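Local coordinates for hypothetical protein (PDB 2OGK) that is of unknown function but belongs to an archaeal family that resembles RNA-binding proteins in structure yet is considered unlikely to bind RNA, at residues Ile6-Val11 against Ala120-Leu125; Glu81-Leu86 against Phe138-Cys143. All blocks are in the same frame, centred on the assembly; numbering follows the deposited sequence.

Contact 1: Ile6-Val11 against Ala120-Leu125; sequences IEWVRV and AVKLRL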
ATOM      1  N   ILE D   6      18.076   1.234   0.123  1.00 59.10           N
ATOM      2  CA  ILE D   6      16.766   0.904   0.666  1.00 58.49           C
ATOM      3  C   ILE D   6      16.657   1.622   2.009  1.00 59.39           C
ATOM      4  O   ILE D   6      17.045   1.078   3.035  1.00 60.77           O
ATOM      5  CB  ILE D   6      16.623  -0.614   0.916  1.00 56.57           C
ATOM      6  CG1 ILE D   6      17.046  -1.403  -0.317  1.00 55.90           C
ATOM      7  CG2 ILE D   6      15.191  -0.944   1.253  1.00 56.02           C
ATOM      8  CD1 ILE D   6      16.940  -2.900  -0.138  1.00 55.23           C
ATOM      9  N   GLU D   7      16.147   2.846   2.005  1.00 60.66           N
ATOM     10  CA  GLU D   7      16.010   3.609   3.243  1.00 62.00           C
ATOM     11  C   GLU D   7      15.503   2.734   4.404  1.00 62.92           C
ATOM     12  O   GLU D   7      16.062   2.778   5.502  1.00 65.51           O
ATOM     13  CB  GLU D   7      15.063   4.778   3.025  1.00 62.31           C
ATOM     14  CG  GLU D   7      15.261   5.914   3.980  1.00 65.70           C
ATOM     15  CD  GLU D   7      14.142   6.945   3.882  1.00 69.75           C
ATOM     16  OE1 GLU D   7      13.803   7.373   2.749  1.00 69.57           O
ATOM     17  OE2 GLU D   7      13.602   7.330   4.944  1.00 72.05           O
ATOM     18  N   TRP D   8      14.449   1.948   4.171  1.00 61.80           N
ATOM     19  CA  TRP D   8      13.903   1.053   5.203  1.00 59.76           C
ATOM     20  C   TRP D   8      13.165  -0.160   4.652  1.00 60.27           C
ATOM     21  O   TRP D   8      13.060  -0.342   3.440  1.00 60.10           O
ATOM     22  CB  TRP D   8      12.955   1.796   6.158  1.00 56.16           C
ATOM     23  CG  TRP D   8      11.888   2.610   5.499  1.00 53.09           C
ATOM     24  CD1 TRP D   8      11.845   3.964   5.411  1.00 52.82           C
ATOM     25  CD2 TRP D   8      10.693   2.129   4.868  1.00 52.82           C
ATOM     26  NE1 TRP D   8      10.697   4.371   4.772  1.00 52.15           N
ATOM     27  CE2 TRP D   8       9.969   3.265   4.424  1.00 51.97           C
ATOM     28  CE3 TRP D   8      10.160   0.850   4.630  1.00 51.60           C
ATOM     29  CZ2 TRP D   8       8.738   3.165   3.756  1.00 48.30           C
ATOM     30  CZ3 TRP D   8       8.933   0.752   3.963  1.00 48.84           C
ATOM     31  CH2 TRP D   8       8.241   1.909   3.536  1.00 47.76           C
ATOM     32  N   VAL D   9      12.652  -0.979   5.568  1.00 60.65           N
ATOM     33  CA  VAL D   9      11.905  -2.189   5.230  1.00 61.84           C
ATOM     34  C   VAL D   9      10.841  -2.490   6.277  1.00 61.50           C
ATOM     35  O   VAL D   9      11.147  -2.653   7.454  1.00 60.82           O
ATOM     36  CB  VAL D   9      12.826  -3.436   5.126  1.00 63.00           C
ATOM     37  CG1 VAL D   9      11.981  -4.711   5.164  1.00 62.59           C
ATOM     38  CG2 VAL D   9      13.635  -3.386   3.838  1.00 62.30           C
ATOM     39  N   ARG D  10       9.594  -2.577   5.832  1.00 62.35           N
ATOM     40  CA  ARG D  10       8.482  -2.869   6.727  1.00 62.13           C
ATOM     41  C   ARG D  10       7.792  -4.193   6.376  1.00 61.35           C
ATOM     42  O   ARG D  10       7.402  -4.428   5.235  1.00 60.14           O
ATOM     43  CB  ARG D  10       7.496  -1.698   6.711  1.00 61.35           C
ATOM     44  CG  ARG D  10       8.147  -0.422   7.205  1.00 60.34           C
ATOM     45  CD  ARG D  10       7.254   0.787   7.069  1.00 62.14           C
ATOM     46  NE  ARG D  10       7.996   2.011   7.363  1.00 64.22           N
ATOM     47  CZ  ARG D  10       7.553   3.246   7.129  1.00 65.52           C
ATOM     48  NH1 ARG D  10       6.353   3.442   6.589  1.00 66.34           N
ATOM     49  NH2 ARG D  10       8.322   4.290   7.431  1.00 64.65           N
ATOM     50  N   VAL D  11       7.688  -5.064   7.378  1.00 61.85           N
ATOM     51  CA  VAL D  11       7.064  -6.382   7.237  1.00 62.22           C
ATOM     52  C   VAL D  11       5.863  -6.456   8.172  1.00 62.64           C
ATOM     53  O   VAL D  11       6.013  -6.401   9.388  1.00 62.51           O
ATOM     54  CB  VAL D  11       8.046  -7.522   7.605  1.00 61.47           C
ATOM     55  CG1 VAL D  11       7.318  -8.844   7.621  1.00 60.70           C
ATOM     56  CG2 VAL D  11       9.193  -7.575   6.603  1.00 61.18           C
ATOM     57  N   ALA D 120       2.704  -8.425   4.219  1.00 63.46           N
ATOM     58  CA  ALA D 120       3.166  -7.321   3.397  1.00 62.10           C
ATOM     59  C   ALA D 120       4.605  -6.927   3.694  1.00 62.00           C
ATOM     60  O   ALA D 120       4.988  -6.719   4.843  1.00 61.68           O
ATOM     61  CB  ALA D 120       2.252  -6.121   3.587  1.00 60.78           C
ATOM     62  N   VAL D 121       5.391  -6.808   2.633  1.00 62.21           N
ATOM     63  CA  VAL D 121       6.789  -6.429   2.747  1.00 61.76           C
ATOM     64  C   VAL D 121       7.091  -5.221   1.868  1.00 59.62           C
ATOM     65  O   VAL D 121       7.306  -5.379   0.672  1.00 60.63           O
ATOM     66  CB  VAL D 121       7.710  -7.588   2.297  1.00 63.89           C
ATOM     67  CG1 VAL D 121       9.176  -7.196   2.461  1.00 64.66           C
ATOM     68  CG2 VAL D 121       7.394  -8.845   3.096  1.00 63.83           C
ATOM     69  N   LYS D 122       7.087  -4.019   2.442  1.00 57.59           N
ATOM     70  CA  LYS D 122       7.425  -2.829   1.664  1.00 55.48           C
ATOM     71  C   LYS D 122       8.913  -2.562   1.851  1.00 54.32           C
ATOM     72  O   LYS D 122       9.517  -2.991   2.831  1.00 53.73           O
ATOM     73  CB  LYS D 122       6.664  -1.567   2.111  1.00 53.33           C
ATOM     74  CG  LYS D 122       5.616  -1.730   3.167  1.00 52.99           C
ATOM     75  CD  LYS D 122       4.350  -2.348   2.626  1.00 54.35           C
ATOM     76  CE  LYS D 122       3.453  -2.809   3.783  1.00 57.23           C
ATOM     77  NZ  LYS D 122       4.111  -3.812   4.736  1.00 53.52           N
ATOM     78  N   LEU D 123       9.503  -1.861   0.896  1.00 54.44           N
ATOM     79  CA  LEU D 123      10.912  -1.512   0.964  1.00 55.18           C
ATOM     80  C   LEU D 123      11.053  -0.171   0.292  1.00 55.74           C
ATOM     81  O   LEU D 123      10.775  -0.059  -0.901  1.00 56.94           O
ATOM     82  CB  LEU D 123      11.776  -2.518   0.205  1.00 53.91           C
ATOM     83  CG  LEU D 123      11.618  -3.997   0.515  1.00 54.17           C
ATOM     84  CD1 LEU D 123      10.531  -4.604  -0.371  1.00 54.74           C
ATOM     85  CD2 LEU D 123      12.933  -4.676   0.255  1.00 53.41           C
ATOM     86  N   ARG D 124      11.464   0.856   1.027  1.00 56.02           N
ATOM     87  CA  ARG D 124      11.615   2.133   0.359  1.00 57.93           C
ATOM     88  C   ARG D 124      12.961   2.179  -0.347  1.00 56.35           C
ATOM     89  O   ARG D 124      13.997   1.851   0.229  1.00 56.03           O
ATOM     90  CB  ARG D 124      11.498   3.314   1.317  1.00 60.61           C
ATOM     91  CG  ARG D 124      11.073   4.553   0.557  1.00 65.07           C
ATOM     92  CD  ARG D 124      11.162   5.843   1.348  1.00 70.97           C
ATOM     93  NE  ARG D 124      10.457   6.912   0.639  1.00 75.86           N
ATOM     94  CZ  ARG D 124      10.727   7.302  -0.610  1.00 78.62           C
ATOM     95  NH1 ARG D 124      11.701   6.722  -1.303  1.00 79.13           N
ATOM     96  NH2 ARG D 124       9.995   8.251  -1.186  1.00 79.21           N
ATOM     97  N   LEU D 125      12.931   2.557  -1.616  1.00 54.76           N
ATOM     98  CA  LEU D 125      14.144   2.652  -2.401  1.00 54.39           C
ATOM     99  C   LEU D 125      14.337   4.136  -2.643  1.00 54.31           C
ATOM    100  O   LEU D 125      13.377   4.848  -2.946  1.00 54.70           O
ATOM    101  CB  LEU D 125      13.983   1.932  -3.736  1.00 53.85           C
ATOM    102  CG  LEU D 125      13.437   0.505  -3.733  1.00 52.34           C
ATOM    103  CD1 LEU D 125      13.167   0.087  -5.157  1.00 51.81           C
ATOM    104  CD2 LEU D 125      14.414  -0.435  -3.088  1.00 51.82           C
TER
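The carbonyl oxygen of R10 is gripped from the neighbouring strand by two nitrogens of K122. The backbone bond, K122 N to R10 O, is 2.8 Å long and lies in the carbonyl plane, whereas K122 NZ curls back, its chain bent at the second and fourth torsions, to give the same oxygen a weak second bond of 3.4 Å. NZ also binds A120 O weakly and S12 OG. R10 N returns a bond to K122 O (3.0 Å), which closes the hydrogen-bonded pair. Next to it, the non-hydrogen-bonded pair V9 and L123 brings V9 CG2 within 3.9 Å of L123 CD2, side by side on the face that also carries V11 and V121. Segments 6-11 and 120-125 run antiparallel, at 164°, in neighbouring strands (5-15 and 118-126) of a five-stranded antiparallel sheet; helix 61-75 covers this apolar face, with F67 on V9 and W68 on L123. On the other face the W8 indole is sandwiched. W8 CG sits between its backbone N and carbonyl carbon (chi1 50°), and from there the ring reaches across to strand 118-126. R124 CB makes a CH-pi contact over one face, 3.5 Å from W8 CE2, while R10 NE lies 3.5 Å above the opposite face, over the centre of the ring. K122 CB meets the ring edge in plane, 3.7 Å from W8 CZ3. A salt bridge from R10 NE to E57 holds the guanidinium over the indole. An alanine in place of W8 would remove the surface between the two arginines and would probably leave the R10 guanidinium freer to turn, with the aliphatic part of R124 uncovered. Beyond the indole, E7 OE1 stands 4.0 Å from R124 NE, a long salt bridge that approaches out of the guanidinium plane and so works through charge alone.

Contact 2: Glu81-Leu86 against Phe138-Cys143; sequences EILSTL and FARELC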
ATOM      1  N   GLU D  81       9.947 -13.457 -11.175  1.00 62.79           N
ATOM      2  CA  GLU D  81       8.611 -12.902 -11.335  1.00 62.63           C
ATOM      3  C   GLU D  81       8.610 -11.515 -10.739  1.00 60.69           C
ATOM      4  O   GLU D  81       7.974 -10.603 -11.265  1.00 60.69           O
ATOM      5  CB  GLU D  81       7.575 -13.771 -10.628  1.00 66.35           C
ATOM      6  CG  GLU D  81       7.218 -15.038 -11.397  1.00 72.79           C
ATOM      7  CD  GLU D  81       6.776 -14.751 -12.829  1.00 76.06           C
ATOM      8  OE1 GLU D  81       5.884 -13.886 -13.024  1.00 77.58           O
ATOM      9  OE2 GLU D  81       7.319 -15.397 -13.754  1.00 76.84           O
ATOM     10  N   ILE D  82       9.320 -11.362  -9.630  1.00 57.86           N
ATOM     11  CA  ILE D  82       9.434 -10.059  -8.996  1.00 55.27           C
ATOM     12  C   ILE D  82      10.026  -9.113 -10.048  1.00 54.48           C
ATOM     13  O   ILE D  82       9.602  -7.955 -10.179  1.00 53.06           O
ATOM     14  CB  ILE D  82      10.394 -10.105  -7.794  1.00 53.58           C
ATOM     15  CG1 ILE D  82       9.899 -11.114  -6.754  1.00 52.58           C
ATOM     16  CG2 ILE D  82      10.513  -8.727  -7.186  1.00 52.97           C
ATOM     17  CD1 ILE D  82       8.706 -10.667  -5.963  1.00 51.95           C
ATOM     18  N   LEU D  83      10.998  -9.638 -10.798  1.00 52.38           N
ATOM     19  CA  LEU D  83      11.696  -8.904 -11.853  1.00 50.63           C
ATOM     20  C   LEU D  83      10.863  -8.483 -13.052  1.00 48.87           C
ATOM     21  O   LEU D  83      10.996  -7.366 -13.552  1.00 47.71           O
ATOM     22  CB  LEU D  83      12.869  -9.725 -12.378  1.00 52.02           C
ATOM     23  CG  LEU D  83      14.297  -9.300 -12.031  1.00 53.24           C
ATOM     24  CD1 LEU D  83      15.169  -9.733 -13.184  1.00 52.13           C
ATOM     25  CD2 LEU D  83      14.418  -7.785 -11.828  1.00 53.18           C
ATOM     26  N   SER D  84      10.025  -9.388 -13.540  1.00 48.55           N
ATOM     27  CA  SER D  84       9.192  -9.090 -14.701  1.00 48.40           C
ATOM     28  C   SER D  84       7.957  -8.272 -14.348  1.00 48.87           C
ATOM     29  O   SER D  84       7.286  -7.756 -15.243  1.00 51.28           O
ATOM     30  CB  SER D  84       8.755 -10.385 -15.378  1.00 47.02           C
ATOM     31  OG  SER D  84       8.169 -11.258 -14.431  1.00 48.71           O
ATOM     32  N   THR D  85       7.671  -8.137 -13.054  1.00 46.84           N
ATOM     33  CA  THR D  85       6.491  -7.408 -12.608  1.00 44.81           C
ATOM     34  C   THR D  85       6.796  -6.186 -11.742  1.00 44.40           C
ATOM     35  O   THR D  85       5.910  -5.658 -11.046  1.00 42.32           O
ATOM     36  CB  THR D  85       5.563  -8.351 -11.837  1.00 44.48           C
ATOM     37  OG1 THR D  85       6.278  -8.934 -10.739  1.00 43.01           O
ATOM     38  CG2 THR D  85       5.078  -9.462 -12.752  1.00 43.43           C
ATOM     39  N   LEU D  86       8.050  -5.744 -11.809  1.00 42.20           N
ATOM     40  CA  LEU D  86       8.541  -4.591 -11.058  1.00 41.51           C
ATOM     41  C   LEU D  86       7.678  -3.350 -11.173  1.00 40.21           C
ATOM     42  O   LEU D  86       7.430  -2.651 -10.189  1.00 39.25           O
ATOM     43  CB  LEU D  86       9.950  -4.219 -11.529  1.00 41.69           C
ATOM     44  CG  LEU D  86      11.160  -4.979 -10.984  1.00 40.89           C
ATOM     45  CD1 LEU D  86      12.406  -4.539 -11.740  1.00 39.91           C
ATOM     46  CD2 LEU D  86      11.293  -4.729  -9.490  1.00 37.99           C
ATOM     47  N   PHE D 138      17.466   0.621 -10.148  1.00 44.93           N
ATOM     48  CA  PHE D 138      18.014   0.189  -8.875  1.00 46.47           C
ATOM     49  C   PHE D 138      17.332  -1.090  -8.395  1.00 48.78           C
ATOM     50  O   PHE D 138      17.999  -2.060  -8.018  1.00 48.92           O
ATOM     51  CB  PHE D 138      17.840   1.308  -7.844  1.00 45.43           C
ATOM     52  CG  PHE D 138      18.107   0.883  -6.434  1.00 45.23           C
ATOM     53  CD1 PHE D 138      19.215   0.103  -6.124  1.00 45.84           C
ATOM     54  CD2 PHE D 138      17.263   1.286  -5.406  1.00 45.44           C
ATOM     55  CE1 PHE D 138      19.480  -0.270  -4.812  1.00 45.57           C
ATOM     56  CE2 PHE D 138      17.516   0.920  -4.087  1.00 45.12           C
ATOM     57  CZ  PHE D 138      18.628   0.142  -3.789  1.00 45.76           C
ATOM     58  N   ALA D 139      16.000  -1.085  -8.410  1.00 50.88           N
ATOM     59  CA  ALA D 139      15.227  -2.241  -7.973  1.00 52.08           C
ATOM     60  C   ALA D 139      15.608  -3.432  -8.815  1.00 52.67           C
ATOM     61  O   ALA D 139      15.778  -4.524  -8.305  1.00 53.09           O
ATOM     62  CB  ALA D 139      13.744  -1.969  -8.100  1.00 52.08           C
ATOM     63  N   ARG D 140      15.744  -3.222 -10.114  1.00 54.41           N
ATOM     64  CA  ARG D 140      16.131  -4.310 -10.985  1.00 58.06           C
ATOM     65  C   ARG D 140      17.505  -4.877 -10.565  1.00 60.30           C
ATOM     66  O   ARG D 140      17.804  -6.053 -10.793  1.00 60.53           O
ATOM     67  CB  ARG D 140      16.163  -3.818 -12.427  1.00 58.07           C
ATOM     68  CG  ARG D 140      16.501  -4.898 -13.422  1.00 61.21           C
ATOM     69  CD  ARG D 140      16.380  -4.365 -14.829  1.00 62.81           C
ATOM     70  NE  ARG D 140      14.996  -4.039 -15.151  1.00 64.55           N
ATOM     71  CZ  ARG D 140      14.609  -2.899 -15.708  1.00 65.33           C
ATOM     72  NH1 ARG D 140      15.508  -1.967 -16.004  1.00 65.91           N
ATOM     73  NH2 ARG D 140      13.325  -2.698 -15.979  1.00 65.57           N
ATOM     74  N   GLU D 141      18.334  -4.038  -9.945  1.00 62.40           N
ATOM     75  CA  GLU D 141      19.658  -4.466  -9.486  1.00 63.11           C
ATOM     76  C   GLU D 141      19.479  -5.331  -8.249  1.00 64.28           C
ATOM     77  O   GLU D 141      20.008  -6.438  -8.174  1.00 66.24           O
ATOM     78  CB  GLU D 141      20.535  -3.251  -9.145  1.00 62.03           C
ATOM     79  N   LEU D 142      18.730  -4.811  -7.283  1.00 64.52           N
ATOM     80  CA  LEU D 142      18.461  -5.512  -6.037  1.00 64.19           C
ATOM     81  C   LEU D 142      18.138  -6.984  -6.232  1.00 65.50           C
ATOM     82  O   LEU D 142      18.310  -7.799  -5.328  1.00 65.25           O
ATOM     83  CB  LEU D 142      17.313  -4.832  -5.313  1.00 61.71           C
ATOM     84  CG  LEU D 142      17.704  -4.223  -3.981  1.00 60.72           C
ATOM     85  CD1 LEU D 142      19.073  -3.596  -4.059  1.00 60.15           C
ATOM     86  CD2 LEU D 142      16.653  -3.208  -3.617  1.00 62.27           C
ATOM     87  N   CYS D 143      17.647  -7.320  -7.413  1.00 67.15           N
ATOM     88  CA  CYS D 143      17.334  -8.699  -7.714  1.00 70.93           C
ATOM     89  C   CYS D 143      18.636  -9.347  -8.212  1.00 74.66           C
ATOM     90  O   CYS D 143      18.682  -9.993  -9.264  1.00 73.44           O
ATOM     91  CB  CYS D 143      16.216  -8.740  -8.755  1.00 71.93           C
ATOM     92  SG  CYS D 143      14.708  -7.847  -8.179  1.00 74.20           S
TER
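The guanidinium of R140 is the one flat group involved here, and L86 CD1 approaches it obliquely, 4.3 Å from R140 NE. R140 also touches a crystal neighbour, so the exact placing of its polar end may owe something to the lattice. Here the C-terminal ends of two helices pack together: the last turn of helix 79-84, together with the residues that follow it, lies against the last turn of helix 132-142, near the C-terminus of this alpha+beta fold. No hydrogen bond crosses between them; the join is made by aliphatic groups and one sulfur.

L86, just past the end of its helix, straddles two consecutive residues of the opposing helix with its two methyls. CD2 meets the methyl of A139, at 3.9 Å from A139 CB, while CD1 rests against the backbone of the next residue, 3.8 Å from R140 CA. The leucine and arginine side chains cross at about a right angle. R140 leaves its helix with CG anti to the backbone N (chi1 -178°), which puts R140 CG 3.9 Å from L83 CD2; the chain runs straight as far as CD and then bends at chi3 (-66°).

L83 also meets C143, the first residue beyond helix 132-142. The CB of C143 points toward segment 81-86, and I82 closes on the sulfur more loosely, its CG2 4.4 Å from C143 SG. Outside the pair, A139 also touches I90, and I82 touches L112 and R89, so both sides run on into neighbouring loops. With C143 SG beside its own backbone N (chi1 -58°), the sulfur comes within 3.7 Å of L83 CD2, and the same methyl lies equally near C143 CB.

Along the chain the two contacts interleave: 6-11 comes first, then 81-86, then 120-125, and last 138-143. Their centres are about 14 Å apart, contact 1 within the antiparallel sheet and contact 2 nearer the periphery, where two helices meet. They are joined directly, since strand 118-126 is followed by helix 132-142, which folds back so that A139, F138 and L142 pack on L125, and L142 also on I6; I6 CD1 lies 3.5 Å from L142 CD2. The C-terminal part of the chain thus touches the sheet through I6 and L125, and segment 81-86 through A139, R140 and C143.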